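Local coordinates for protein 2-hydroxyisobutanoyl-CoA mutase large subunit (Aquincola tertiaricarbonis, PDB 4R3U) that catalyses, together with its small cobalamin-binding partner subunit, the reversible isomerization of 2-hydroxyisobutyryl-CoA and (S)-3-hydroxybutyryl-CoA, at residues A[68-71]-A[72-75]; A[111-114]-A[115-119]; A[316-319]-A[320-324]; A[447-450]-A[451-454]; A[495-498]-A[499-503]. All blocks are in the same frame, centred on the assembly; numbering follows the deposited sequence.

Interaction 1. Residues A[68-71]-A[72-75]; sequences DTPL and EDIG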
loop_
_atom_site.group_PDB
_atom_site.type_symbol
_atom_site.label_atom_id
_atom_site.label_comp_id
_atom_site.label_asym_id
_atom_site.label_seq_id
_atom_site.Cartn_x
_atom_site.Cartn_y
_atom_site.Cartn_z
ATOM N N ASP A 68 -29.436 -3.225 -14.591
ATOM C CA ASP A 68 -29.881 -4.578 -14.888
ATOM C C ASP A 68 -29.545 -5.592 -13.788
ATOM O O ASP A 68 -30.102 -6.684 -13.793
ATOM C CB ASP A 68 -29.468 -5.015 -16.307
ATOM C CG ASP A 68 -30.037 -4.131 -17.434
ATOM O OD1 ASP A 68 -31.131 -3.529 -17.244
ATOM O OD2 ASP A 68 -29.403 -4.060 -18.511
ATOM N N THR A 69 -28.694 -5.213 -12.808
ATOM C CA THR A 69 -28.388 -6.051 -11.649
ATOM C C THR A 69 -29.383 -5.664 -10.537
ATOM O O THR A 69 -29.362 -4.516 -10.073
ATOM C CB THR A 69 -26.939 -5.875 -11.160
ATOM O OG1 THR A 69 -26.027 -6.182 -12.208
ATOM C CG2 THR A 69 -26.630 -6.734 -9.957
ATOM N N PRO A 70 -30.264 -6.592 -10.092
ATOM C CA PRO A 70 -31.199 -6.241 -9.011
ATOM C C PRO A 70 -30.431 -6.003 -7.710
ATOM O O PRO A 70 -29.381 -6.621 -7.495
ATOM C CB PRO A 70 -32.106 -7.478 -8.909
ATOM C CG PRO A 70 -31.308 -8.585 -9.445
ATOM C CD PRO A 70 -30.445 -7.994 -10.520
ATOM N N LEU A 71 -30.965 -5.117 -6.844
ATOM C CA LEU A 71 -30.357 -4.796 -5.560
ATOM C C LEU A 71 -30.274 -5.971 -4.601
ATOM O O LEU A 71 -29.400 -5.962 -3.739
ATOM C CB LEU A 71 -31.004 -3.569 -4.933
ATOM C CG LEU A 71 -30.755 -2.236 -5.644
ATOM C CD1 LEU A 71 -31.299 -1.104 -4.824
ATOM C CD2 LEU A 71 -29.260 -2.015 -5.942
ATOM N N GLU A 72 -31.105 -7.021 -4.805
ATOM C CA GLU A 72 -31.090 -8.273 -4.031
ATOM C C GLU A 72 -29.764 -9.026 -4.197
ATOM O O GLU A 72 -29.341 -9.687 -3.249
ATOM C CB GLU A 72 -32.302 -9.178 -4.368
ATOM C CG GLU A 72 -32.368 -9.734 -5.783
ATOM C CD GLU A 72 -33.750 -10.119 -6.267
ATOM O OE1 GLU A 72 -34.289 -9.421 -7.157
ATOM O OE2 GLU A 72 -34.285 -11.139 -5.777
ATOM N N ASP A 73 -29.108 -8.919 -5.401
ATOM C CA ASP A 73 -27.816 -9.539 -5.751
ATOM C C ASP A 73 -26.620 -8.807 -5.095
ATOM O O ASP A 73 -25.480 -9.300 -5.130
ATOM C CB ASP A 73 -27.649 -9.642 -7.286
ATOM C CG ASP A 73 -28.207 -10.921 -7.887
ATOM O OD1 ASP A 73 -28.940 -11.634 -7.183
ATOM O OD2 ASP A 73 -27.912 -11.205 -9.057
ATOM N N ILE A 74 -26.887 -7.611 -4.531
ATOM C CA ILE A 74 -25.920 -6.830 -3.780
ATOM C C ILE A 74 -26.279 -7.130 -2.320
ATOM O O ILE A 74 -25.587 -7.922 -1.668
ATOM C CB ILE A 74 -25.935 -5.327 -4.184
ATOM C CG1 ILE A 74 -25.511 -5.186 -5.671
ATOM C CG2 ILE A 74 -24.995 -4.522 -3.266
ATOM C CD1 ILE A 74 -25.714 -3.817 -6.315
ATOM N N GLY A 75 -27.436 -6.623 -1.898
ATOM C CA GLY A 75 -28.043 -6.895 -0.605
ATOM C C GLY A 75 -27.300 -6.451 0.637
ATOM O O GLY A 75 -26.975 -5.263 0.801
#
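E72 folds back across P70 at a slant, its OE1 3.4 Å from P70 CB. That return depends on the first torsion of E72, which sets CG between the backbone N and the carbonyl carbon (chi1 65°); the rest of the chain runs extended. T69 and D73 cross at about a right angle, the methyl CG2 of T69 lying 4.1 Å from D73 CB. L71 and I74 touch through branch ends, L71 CD2 to I74 CD1 at 4.0 Å. The backbone underneath is a short 3-10 turn in the loop between strands 56-57 and 97-102, as the i to i+3 bonds attest: D73 N reaches P70 O at 3.1 Å and I74 N reaches L71 O at the same length. L71 O also accepts from G75 N at 2.8 Å, so one carbonyl holds two amides, I74 N from well above its plane and G75 N nearly in line with the C=O bond. G75 has positive phi (63°), which favours glycine. The polar ends are taken up by other parts of the chain: D73 OD2 by a salt bridge with K322, T69 OG1 by T427. L71 and I74 both pack on Y420 of the second subunit.

Interaction 2. Residues A[111-114]-A[115-119]; sequences NKRF and KYLIA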
loop_
_atom_site.group_PDB
_atom_site.type_symbol
_atom_site.label_atom_id
_atom_site.label_comp_id
_atom_site.label_asym_id
_atom_site.label_seq_id
_atom_site.Cartn_x
_atom_site.Cartn_y
_atom_site.Cartn_z
ATOM N N ASN A 111 8.540 -24.748 14.517
ATOM C CA ASN A 111 7.907 -24.407 15.798
ATOM C C ASN A 111 8.457 -23.073 16.346
ATOM O O ASN A 111 7.689 -22.275 16.874
ATOM C CB ASN A 111 8.116 -25.528 16.823
ATOM C CG ASN A 111 7.547 -25.244 18.180
ATOM O OD1 ASN A 111 8.272 -24.874 19.102
ATOM N ND2 ASN A 111 6.237 -25.403 18.330
ATOM N N LYS A 112 9.785 -22.841 16.211
ATOM C CA LYS A 112 10.475 -21.618 16.620
ATOM C C LYS A 112 9.893 -20.418 15.816
ATOM O O LYS A 112 9.564 -19.379 16.412
ATOM C CB LYS A 112 12.003 -21.776 16.419
ATOM C CG LYS A 112 12.849 -20.559 16.850
ATOM C CD LYS A 112 14.238 -20.536 16.204
ATOM C CE LYS A 112 14.408 -19.533 15.058
ATOM N NZ LYS A 112 14.196 -20.121 13.700
ATOM N N ARG A 113 9.723 -20.590 14.479
ATOM C CA ARG A 113 9.110 -19.582 13.592
ATOM C C ARG A 113 7.630 -19.321 13.950
ATOM O O ARG A 113 7.229 -18.163 13.935
ATOM C CB ARG A 113 9.254 -19.963 12.104
ATOM C CG ARG A 113 8.791 -18.885 11.104
ATOM C CD ARG A 113 9.548 -17.559 11.194
ATOM N NE ARG A 113 10.888 -17.706 10.646
ATOM C CZ ARG A 113 11.206 -17.424 9.392
ATOM N NH1 ARG A 113 12.432 -17.630 8.956
ATOM N NH2 ARG A 113 10.276 -17.013 8.539
ATOM N N PHE A 114 6.826 -20.376 14.304
ATOM C CA PHE A 114 5.430 -20.198 14.759
ATOM C C PHE A 114 5.399 -19.209 15.912
ATOM O O PHE A 114 4.642 -18.240 15.883
ATOM C CB PHE A 114 4.783 -21.521 15.228
ATOM C CG PHE A 114 4.405 -22.501 14.147
ATOM C CD1 PHE A 114 4.322 -22.103 12.811
ATOM C CD2 PHE A 114 4.153 -23.837 14.455
ATOM C CE1 PHE A 114 3.974 -23.022 11.811
ATOM C CE2 PHE A 114 3.759 -24.737 13.463
ATOM C CZ PHE A 114 3.692 -24.328 12.143
ATOM N N LYS A 115 6.255 -19.459 16.912
ATOM C CA LYS A 115 6.395 -18.661 18.141
ATOM C C LYS A 115 6.804 -17.231 17.848
ATOM O O LYS A 115 6.187 -16.315 18.395
ATOM C CB LYS A 115 7.293 -19.370 19.160
ATOM C CG LYS A 115 6.659 -20.682 19.617
ATOM C CD LYS A 115 7.573 -21.557 20.435
ATOM C CE LYS A 115 6.798 -22.663 21.111
ATOM N NZ LYS A 115 7.701 -23.766 21.552
ATOM N N TYR A 116 7.763 -17.029 16.916
ATOM C CA TYR A 116 8.185 -15.704 16.467
ATOM C C TYR A 116 6.998 -14.947 15.841
ATOM O O TYR A 116 6.747 -13.778 16.177
ATOM C CB TYR A 116 9.320 -15.810 15.436
ATOM C CG TYR A 116 9.650 -14.480 14.814
ATOM C CD1 TYR A 116 10.447 -13.553 15.485
ATOM C CD2 TYR A 116 9.098 -14.105 13.586
ATOM C CE1 TYR A 116 10.722 -12.299 14.933
ATOM C CE2 TYR A 116 9.343 -12.844 13.038
ATOM C CZ TYR A 116 10.174 -11.955 13.706
ATOM O OH TYR A 116 10.460 -10.733 13.162
ATOM N N LEU A 117 6.309 -15.612 14.883
ATOM C CA LEU A 117 5.155 -15.090 14.143
ATOM C C LEU A 117 4.021 -14.729 15.084
ATOM O O LEU A 117 3.421 -13.666 14.917
ATOM C CB LEU A 117 4.695 -16.104 13.059
ATOM C CG LEU A 117 5.662 -16.351 11.892
ATOM C CD1 LEU A 117 5.198 -17.492 11.048
ATOM C CD2 LEU A 117 5.866 -15.084 11.052
ATOM N N ILE A 118 3.746 -15.586 16.096
ATOM C CA ILE A 118 2.748 -15.308 17.142
ATOM C C ILE A 118 3.152 -14.066 17.963
ATOM O O ILE A 118 2.334 -13.177 18.164
ATOM C CB ILE A 118 2.434 -16.579 18.001
ATOM C CG1 ILE A 118 1.683 -17.616 17.105
ATOM C CG2 ILE A 118 1.627 -16.227 19.279
ATOM C CD1 ILE A 118 1.601 -19.046 17.603
ATOM N N ALA A 119 4.402 -13.976 18.378
ATOM C CA ALA A 119 4.920 -12.821 19.127
ATOM C C ALA A 119 4.796 -11.522 18.301
ATOM O O ALA A 119 4.627 -10.463 18.887
ATOM C CB ALA A 119 6.377 -13.059 19.505
#
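K115 NZ donates to N111 OD1 at 2.7 Å, the one side-chain hydrogen bond between 111-114 and 115-119. The ammonium lies in the carbonyl plane of the amide, on a lone pair, with a C=O...N angle of 132°. It gets there because the lysine runs extended beyond CG, passing the backbone (K115 CG to N111 O 3.3 Å), while the asparagine swings its CG anti to the backbone N (chi1 178°). The charge has a second mate in D167, a salt bridge, and N111 ND2 is engaged by the carbonyls of L164 and A166, which probably fixes the rotation of the amide.

Backbone bonds of i to i+4 type form the frame: K115 N to N111 O, Y116 N to K112 O, L117 N to R113 O (2.9 Å) and I118 N to F114 O (2.8 Å).

Van der Waals contact comes from R113 CG, 3.9 Å from L117 CD1, the chains crossing at a slant. The bent arginine carries its guanidinium on to P388 O, its side chain about 6 Å from the bound 5'-deoxyadenosine. F114 packs on A102, I125 and T127 of strands 97-102 and 125-128, as expected for the helix of a beta-alpha-beta unit in a TIM-barrel mutase.

Interaction 3. Residues A[316-319]-A[320-324]; sequences LRRC and YAKIM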
loop_
_atom_site.group_PDB
_atom_site.type_symbol
_atom_site.label_atom_id
_atom_site.label_comp_id
_atom_site.label_asym_id
_atom_site.label_seq_id
_atom_site.Cartn_x
_atom_site.Cartn_y
_atom_site.Cartn_z
ATOM N N LEU A 316 -17.411 -14.500 -6.764
ATOM C CA LEU A 316 -17.234 -15.875 -6.264
ATOM C C LEU A 316 -18.243 -16.194 -5.177
ATOM O O LEU A 316 -18.874 -17.243 -5.232
ATOM C CB LEU A 316 -15.803 -16.071 -5.715
ATOM C CG LEU A 316 -14.756 -16.438 -6.749
ATOM C CD1 LEU A 316 -13.375 -16.074 -6.267
ATOM C CD2 LEU A 316 -14.859 -17.905 -7.123
ATOM N N ARG A 317 -18.424 -15.277 -4.200
ATOM C CA ARG A 317 -19.381 -15.449 -3.105
ATOM C C ARG A 317 -20.796 -15.576 -3.612
ATOM O O ARG A 317 -21.544 -16.403 -3.080
ATOM C CB ARG A 317 -19.282 -14.306 -2.094
ATOM C CG ARG A 317 -18.288 -14.572 -0.971
ATOM C CD ARG A 317 -18.558 -13.729 0.264
ATOM N NE ARG A 317 -18.433 -12.301 -0.036
ATOM C CZ ARG A 317 -17.318 -11.592 0.105
ATOM N NH1 ARG A 317 -16.232 -12.147 0.627
ATOM N NH2 ARG A 317 -17.290 -10.317 -0.242
ATOM N N ARG A 318 -21.173 -14.761 -4.637
ATOM C CA ARG A 318 -22.517 -14.756 -5.237
ATOM C C ARG A 318 -22.784 -16.042 -6.017
ATOM O O ARG A 318 -23.846 -16.642 -5.854
ATOM C CB ARG A 318 -22.733 -13.510 -6.123
ATOM C CG ARG A 318 -24.164 -13.364 -6.666
ATOM C CD ARG A 318 -24.529 -11.921 -6.867
ATOM N NE ARG A 318 -24.120 -11.434 -8.177
ATOM C CZ ARG A 318 -23.912 -10.157 -8.484
ATOM N NH1 ARG A 318 -23.597 -9.814 -9.721
ATOM N NH2 ARG A 318 -24.025 -9.213 -7.558
ATOM N N CYS A 319 -21.813 -16.458 -6.860
ATOM C CA CYS A 319 -21.848 -17.673 -7.683
ATOM C C CYS A 319 -21.973 -18.911 -6.801
ATOM O O CYS A 319 -22.834 -19.762 -7.041
ATOM C CB CYS A 319 -20.617 -17.744 -8.584
ATOM S SG CYS A 319 -20.580 -16.494 -9.892
ATOM N N TYR A 320 -21.151 -18.963 -5.742
ATOM C CA TYR A 320 -21.149 -20.034 -4.765
ATOM C C TYR A 320 -22.502 -20.167 -4.082
ATOM O O TYR A 320 -23.008 -21.286 -3.995
ATOM C CB TYR A 320 -20.047 -19.812 -3.717
ATOM C CG TYR A 320 -20.062 -20.848 -2.611
ATOM C CD1 TYR A 320 -19.621 -22.149 -2.841
ATOM C CD2 TYR A 320 -20.524 -20.529 -1.335
ATOM C CE1 TYR A 320 -19.620 -23.106 -1.824
ATOM C CE2 TYR A 320 -20.527 -21.472 -0.314
ATOM C CZ TYR A 320 -20.078 -22.761 -0.566
ATOM O OH TYR A 320 -20.083 -23.694 0.433
ATOM N N ALA A 321 -23.085 -19.034 -3.597
ATOM C CA ALA A 321 -24.404 -19.035 -2.950
ATOM C C ALA A 321 -25.464 -19.631 -3.879
ATOM O O ALA A 321 -26.185 -20.556 -3.467
ATOM C CB ALA A 321 -24.799 -17.635 -2.550
ATOM N N LYS A 322 -25.505 -19.134 -5.151
ATOM C CA LYS A 322 -26.460 -19.554 -6.171
ATOM C C LYS A 322 -26.360 -21.038 -6.501
ATOM O O LYS A 322 -27.390 -21.689 -6.625
ATOM C CB LYS A 322 -26.363 -18.663 -7.421
ATOM C CG LYS A 322 -26.914 -17.268 -7.179
ATOM C CD LYS A 322 -26.693 -16.299 -8.333
ATOM C CE LYS A 322 -27.488 -15.033 -8.085
ATOM N NZ LYS A 322 -27.496 -14.128 -9.264
ATOM N N ILE A 323 -25.122 -21.569 -6.599
ATOM C CA ILE A 323 -24.829 -22.980 -6.919
ATOM C C ILE A 323 -25.344 -23.885 -5.803
ATOM O O ILE A 323 -26.074 -24.836 -6.073
ATOM C CB ILE A 323 -23.309 -23.190 -7.197
ATOM C CG1 ILE A 323 -22.865 -22.498 -8.513
ATOM C CG2 ILE A 323 -22.927 -24.665 -7.207
ATOM C CD1 ILE A 323 -21.263 -22.288 -8.610
ATOM N N MET A 324 -24.962 -23.579 -4.553
ATOM C CA MET A 324 -25.344 -24.327 -3.355
ATOM C C MET A 324 -26.860 -24.366 -3.138
ATOM O O MET A 324 -27.417 -25.452 -2.931
ATOM C CB MET A 324 -24.580 -23.800 -2.122
ATOM C CG MET A 324 -23.056 -23.948 -2.239
ATOM S SD MET A 324 -22.426 -25.569 -2.820
ATOM C CE MET A 324 -22.553 -26.479 -1.381
#
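The Y320 ring, whose CB lies 3.2 Å from L316 O, carries M324 CG on one face, 3.5 Å above the plane and offset toward the rim. Against F298 of strand 298-302 the same ring makes an edge-to-face pair. With CG anti to the backbone N (chi1 176°), the ring leads away from 316-319. The guanidinium of R318 has K322 NZ approaching obliquely.

The segments are successive turns of helix 306-327, which links strands 298-302 and 340-344 in a beta-alpha-beta unit of the TIM barrel. Its regularity is evident in four i to i+4 bonds, from Y320 N to L316 O (2.9 Å), A321 N to R317 O, K322 N to R318 O and I323 N to C319 O.

R318 and K322 run side by side in the same direction, with R318 CG 4.0 Å from K322 CE. Their like charges, R318 NE to K322 NZ at 4.5 Å, are balanced by a shared acid: E430 of helix 420-442 makes a salt bridge to each, with D73 also close at hand, and R318 NH1 bonds T427 OG1 as well. This anionic setting probably favours both side chains remaining charged. C319 and I323 face helices 264-283 and 420-442 and touch L272 and F434. At close range I323 folds CG1 over the preceding turn, 3.1 Å from C319 O.

Interaction 4. Residues A[447-450]-A[451-454]; sequences IKLI and EQGW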
loop_
_atom_site.group_PDB
_atom_site.type_symbol
_atom_site.label_atom_id
_atom_site.label_comp_id
_atom_site.label_asym_id
_atom_site.label_seq_id
_atom_site.Cartn_x
_atom_site.Cartn_y
_atom_site.Cartn_z
ATOM N N ILE A 447 -13.238 -33.962 -14.216
ATOM C CA ILE A 447 -12.317 -35.100 -14.332
ATOM C C ILE A 447 -11.932 -35.419 -15.760
ATOM O O ILE A 447 -10.735 -35.498 -16.045
ATOM C CB ILE A 447 -12.708 -36.315 -13.448
ATOM C CG1 ILE A 447 -12.695 -35.881 -11.961
ATOM C CG2 ILE A 447 -11.752 -37.501 -13.685
ATOM C CD1 ILE A 447 -13.110 -36.885 -11.001
ATOM N N LYS A 448 -12.918 -35.486 -16.671
ATOM C CA LYS A 448 -12.676 -35.746 -18.098
ATOM C C LYS A 448 -11.820 -34.657 -18.753
ATOM O O LYS A 448 -10.887 -34.982 -19.488
ATOM C CB LYS A 448 -13.993 -35.947 -18.880
ATOM C CG LYS A 448 -14.882 -37.087 -18.363
ATOM C CD LYS A 448 -14.267 -38.532 -18.317
ATOM C CE LYS A 448 -13.931 -39.060 -16.913
ATOM N NZ LYS A 448 -14.999 -38.837 -15.874
ATOM N N LEU A 449 -12.111 -33.378 -18.437
ATOM C CA LEU A 449 -11.390 -32.213 -18.941
ATOM C C LEU A 449 -9.985 -32.131 -18.370
ATOM O O LEU A 449 -9.092 -31.647 -19.063
ATOM C CB LEU A 449 -12.188 -30.925 -18.681
ATOM C CG LEU A 449 -13.123 -30.410 -19.792
ATOM C CD1 LEU A 449 -13.795 -31.537 -20.535
ATOM C CD2 LEU A 449 -14.172 -29.477 -19.222
ATOM N N ILE A 450 -9.782 -32.622 -17.128
ATOM C CA ILE A 450 -8.469 -32.716 -16.472
ATOM C C ILE A 450 -7.697 -33.797 -17.223
ATOM O O ILE A 450 -6.543 -33.577 -17.589
ATOM C CB ILE A 450 -8.576 -33.002 -14.935
ATOM C CG1 ILE A 450 -9.009 -31.732 -14.154
ATOM C CG2 ILE A 450 -7.274 -33.584 -14.374
ATOM C CD1 ILE A 450 -9.312 -31.938 -12.628
ATOM N N GLU A 451 -8.368 -34.932 -17.530
ATOM C CA GLU A 451 -7.778 -36.027 -18.310
ATOM C C GLU A 451 -7.434 -35.591 -19.756
ATOM O O GLU A 451 -6.483 -36.115 -20.334
ATOM C CB GLU A 451 -8.697 -37.253 -18.314
ATOM C CG GLU A 451 -8.762 -37.988 -16.984
ATOM C CD GLU A 451 -9.861 -39.031 -16.845
ATOM O OE1 GLU A 451 -10.683 -39.184 -17.782
ATOM O OE2 GLU A 451 -9.908 -39.690 -15.779
ATOM N N GLN A 452 -8.197 -34.637 -20.330
ATOM C CA GLN A 452 -7.960 -34.110 -21.690
ATOM C C GLN A 452 -6.908 -32.957 -21.650
ATOM O O GLN A 452 -6.492 -32.473 -22.707
ATOM C CB GLN A 452 -9.278 -33.589 -22.319
ATOM C CG GLN A 452 -10.324 -34.655 -22.713
ATOM C CD GLN A 452 -11.705 -34.069 -23.050
ATOM O OE1 GLN A 452 -11.841 -32.921 -23.506
ATOM N NE2 GLN A 452 -12.774 -34.844 -22.840
ATOM N N GLY A 453 -6.551 -32.501 -20.438
ATOM C CA GLY A 453 -5.631 -31.395 -20.193
ATOM C C GLY A 453 -6.172 -30.040 -20.608
ATOM O O GLY A 453 -5.394 -29.126 -20.896
ATOM N N TRP A 454 -7.510 -29.908 -20.639
ATOM C CA TRP A 454 -8.246 -28.724 -21.067
ATOM C C TRP A 454 -8.023 -27.478 -20.191
ATOM O O TRP A 454 -7.841 -26.376 -20.729
ATOM C CB TRP A 454 -9.740 -29.069 -21.185
ATOM C CG TRP A 454 -10.632 -27.970 -21.702
ATOM C CD1 TRP A 454 -10.940 -27.705 -23.005
ATOM C CD2 TRP A 454 -11.422 -27.067 -20.910
ATOM N NE1 TRP A 454 -11.866 -26.686 -23.073
ATOM C CE2 TRP A 454 -12.180 -26.282 -21.803
ATOM C CE3 TRP A 454 -11.569 -26.858 -19.526
ATOM C CZ2 TRP A 454 -13.079 -25.311 -21.361
ATOM C CZ3 TRP A 454 -12.441 -25.878 -19.086
ATOM C CH2 TRP A 454 -13.198 -25.127 -19.996
#
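L449 lays its CD2 methyl over one face of the W454 indole, a CH-pi contact in which the carbon sits 4.1 Å from the centroid of the six-membered ring and 24° off the ring normal. The nearest ring atom is W454 CE3, at 3.7 Å from L449 CD2. The other methyl of L449, CD1, meets the amide of Q452, 3.8 Å from its OE1. Earlier in the turn E451 reaches back along K448, its OE1 3.4 Å from K448 CE, and its OE2 touches I447 CG2; K448 NZ and E451 OE1 are 4.7 Å apart, too far for a salt bridge.

The tryptophan is positioned by the backbone. W454 N donates to L449 O at 2.8 Å, nearly in line with the carbonyl, and CG anti to that N (chi1 -176°) turns the ring alongside the leucine. G453, with phi 69°, ends helix 446-451 in a Schellman motif and is at the N-cap position of helix 454-472. G453 N bonds to I450 O at 3.0 Å, from well above the carbonyl plane. An alanine at L449 has no methyl to lay on the indole, which would probably leave a gap over that face and let the ring turn more freely.

Farther out, V440 of helix 420-442 touches both L449 and W454, and F455 of helix 454-472 touches L449 and I450. I450 also packs against L213, Y216 and M217 of helix 213-219 and I226 of helix 226-243.

Interaction 5. Residues A[495-498]-A[499-503]; sequences HPYD and NTTAE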
loop_
_atom_site.group_PDB
_atom_site.type_symbol
_atom_site.label_atom_id
_atom_site.label_comp_id
_atom_site.label_asym_id
_atom_site.label_seq_id
_atom_site.Cartn_x
_atom_site.Cartn_y
_atom_site.Cartn_z
ATOM N N HIS A 495 17.186 -16.383 4.080
ATOM C CA HIS A 495 16.955 -17.499 4.994
ATOM C C HIS A 495 17.829 -18.701 4.571
ATOM O O HIS A 495 17.770 -19.114 3.413
ATOM C CB HIS A 495 15.482 -17.917 5.026
ATOM C CG HIS A 495 15.194 -18.959 6.074
ATOM N ND1 HIS A 495 14.986 -18.569 7.407
ATOM C CD2 HIS A 495 15.080 -20.309 5.994
ATOM C CE1 HIS A 495 14.738 -19.679 8.072
ATOM N NE2 HIS A 495 14.764 -20.747 7.277
ATOM N N PRO A 496 18.677 -19.246 5.479
ATOM C CA PRO A 496 19.554 -20.356 5.075
ATOM C C PRO A 496 18.989 -21.735 5.388
ATOM O O PRO A 496 18.175 -21.932 6.300
ATOM C CB PRO A 496 20.826 -20.097 5.879
ATOM C CG PRO A 496 20.317 -19.396 7.160
ATOM C CD PRO A 496 18.927 -18.847 6.888
ATOM N N TYR A 497 19.476 -22.704 4.630
ATOM C CA TYR A 497 19.173 -24.105 4.810
ATOM C C TYR A 497 20.218 -24.657 5.782
ATOM O O TYR A 497 21.417 -24.418 5.611
ATOM C CB TYR A 497 19.245 -24.847 3.448
ATOM C CG TYR A 497 18.946 -26.333 3.536
ATOM C CD1 TYR A 497 17.686 -26.791 3.919
ATOM C CD2 TYR A 497 19.927 -27.278 3.253
ATOM C CE1 TYR A 497 17.418 -28.151 4.049
ATOM C CE2 TYR A 497 19.666 -28.648 3.365
ATOM C CZ TYR A 497 18.406 -29.078 3.757
ATOM O OH TYR A 497 18.128 -30.417 3.861
ATOM N N ASP A 498 19.755 -25.368 6.815
ATOM C CA ASP A 498 20.594 -26.027 7.809
ATOM C C ASP A 498 20.938 -27.399 7.217
ATOM O O ASP A 498 20.040 -28.240 7.016
ATOM C CB ASP A 498 19.810 -26.167 9.133
ATOM C CG ASP A 498 20.513 -26.868 10.282
ATOM O OD1 ASP A 498 21.655 -27.363 10.082
ATOM O OD2 ASP A 498 19.906 -26.969 11.366
ATOM N N ASN A 499 22.227 -27.620 6.920
ATOM C CA ASN A 499 22.681 -28.883 6.330
ATOM C C ASN A 499 22.638 -30.137 7.251
ATOM O O ASN A 499 22.949 -31.242 6.794
ATOM C CB ASN A 499 24.026 -28.703 5.618
ATOM C CG ASN A 499 23.926 -27.892 4.339
ATOM O OD1 ASN A 499 24.576 -26.854 4.185
ATOM N ND2 ASN A 499 23.118 -28.348 3.382
ATOM N N THR A 500 22.213 -29.974 8.517
ATOM C CA THR A 500 22.077 -31.080 9.478
ATOM C C THR A 500 20.643 -31.594 9.487
ATOM O O THR A 500 20.383 -32.617 10.127
ATOM C CB THR A 500 22.449 -30.652 10.914
ATOM O OG1 THR A 500 21.525 -29.668 11.391
ATOM C CG2 THR A 500 23.865 -30.168 11.045
ATOM N N THR A 501 19.717 -30.883 8.797
ATOM C CA THR A 501 18.282 -31.211 8.701
ATOM C C THR A 501 18.083 -32.682 8.325
ATOM O O THR A 501 17.425 -33.394 9.094
ATOM C CB THR A 501 17.558 -30.283 7.690
ATOM O OG1 THR A 501 17.694 -28.910 8.084
ATOM C CG2 THR A 501 16.096 -30.656 7.491
ATOM N N ALA A 502 18.660 -33.150 7.171
ATOM C CA ALA A 502 18.482 -34.555 6.761
ATOM C C ALA A 502 18.908 -35.549 7.856
ATOM O O ALA A 502 18.058 -36.317 8.313
ATOM C CB ALA A 502 19.178 -34.849 5.439
ATOM N N GLU A 503 20.168 -35.445 8.362
ATOM C CA GLU A 503 20.705 -36.281 9.432
ATOM C C GLU A 503 19.766 -36.310 10.660
ATOM O O GLU A 503 19.407 -37.391 11.132
ATOM C CB GLU A 503 22.117 -35.780 9.811
ATOM C CG GLU A 503 22.858 -36.609 10.860
ATOM C CD GLU A 503 22.785 -36.065 12.280
ATOM O OE1 GLU A 503 22.976 -34.838 12.462
ATOM O OE2 GLU A 503 22.545 -36.869 13.214
HETATM O O HOH W 1 20.302 -31.456 5.048
HETATM O O HOH W 2 16.576 -25.987 7.526
#
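D498 OD1 takes two bonds from T500, one from OG1 at 2.7 Å and one from the backbone N at 3.1 Å. Both donors come from the same face of the carboxylate, above its plane. The acid can reach forward because its CG stands anti to the backbone N (chi1 178°), and T500 answers with OG1 between its own N and carbonyl carbon (chi1 65°). D498 O is likewise doubly held, by T501 OG1 at 2.7 Å and by T501 N at 3.2 Å. R504, one turn beyond T500, adds a salt bridge to D498 OD2 and a bond to T500 OG1.

This is a capping arrangement: a type I beta turn from D498 to T501 leads into helix 501-515. An alanine in place of D498 would probably leave the T500 amide and hydroxyl without their acceptor and R504 without its salt-bridge partner.

Water continues the network, one molecule donating to Y497 OH at 2.7 Å and accepting from A502 N. That hydroxyl also bonds V148 O. Around the tyrosine, N499 ND2 sits at the ring edge, 3.4 Å from Y497 CD2, with amide and ring planes 81° apart, while R150 makes a cation-pi contact with the same ring.

How the interactions relate
Along the chain the five contacts follow in series. Interactions 1 and 3 are neighbours, their centres 14 Å apart: R318 NH2 makes a probable hydrogen bond to D73 O (2.8 Å), tying the loop before strand 97-102 to helix 306-327. Interactions 2 and 5, with centres 19 Å apart, are joined by packing of R113 on H495, on the opposite side of the chain's centre from interactions 1 and 3. Helices 107-119 and 306-327 both flank the same parallel sheet, yet interactions 2 and 3 lie 36 Å apart between centres. Interaction 4 touches none of the others; its nearest is interaction 3, at 24 Å between centres, and both contact helix 420-442. Interactions 2 and 5 lie toward the cofactor, the Y497 side chain about 8 Å from cobalamin.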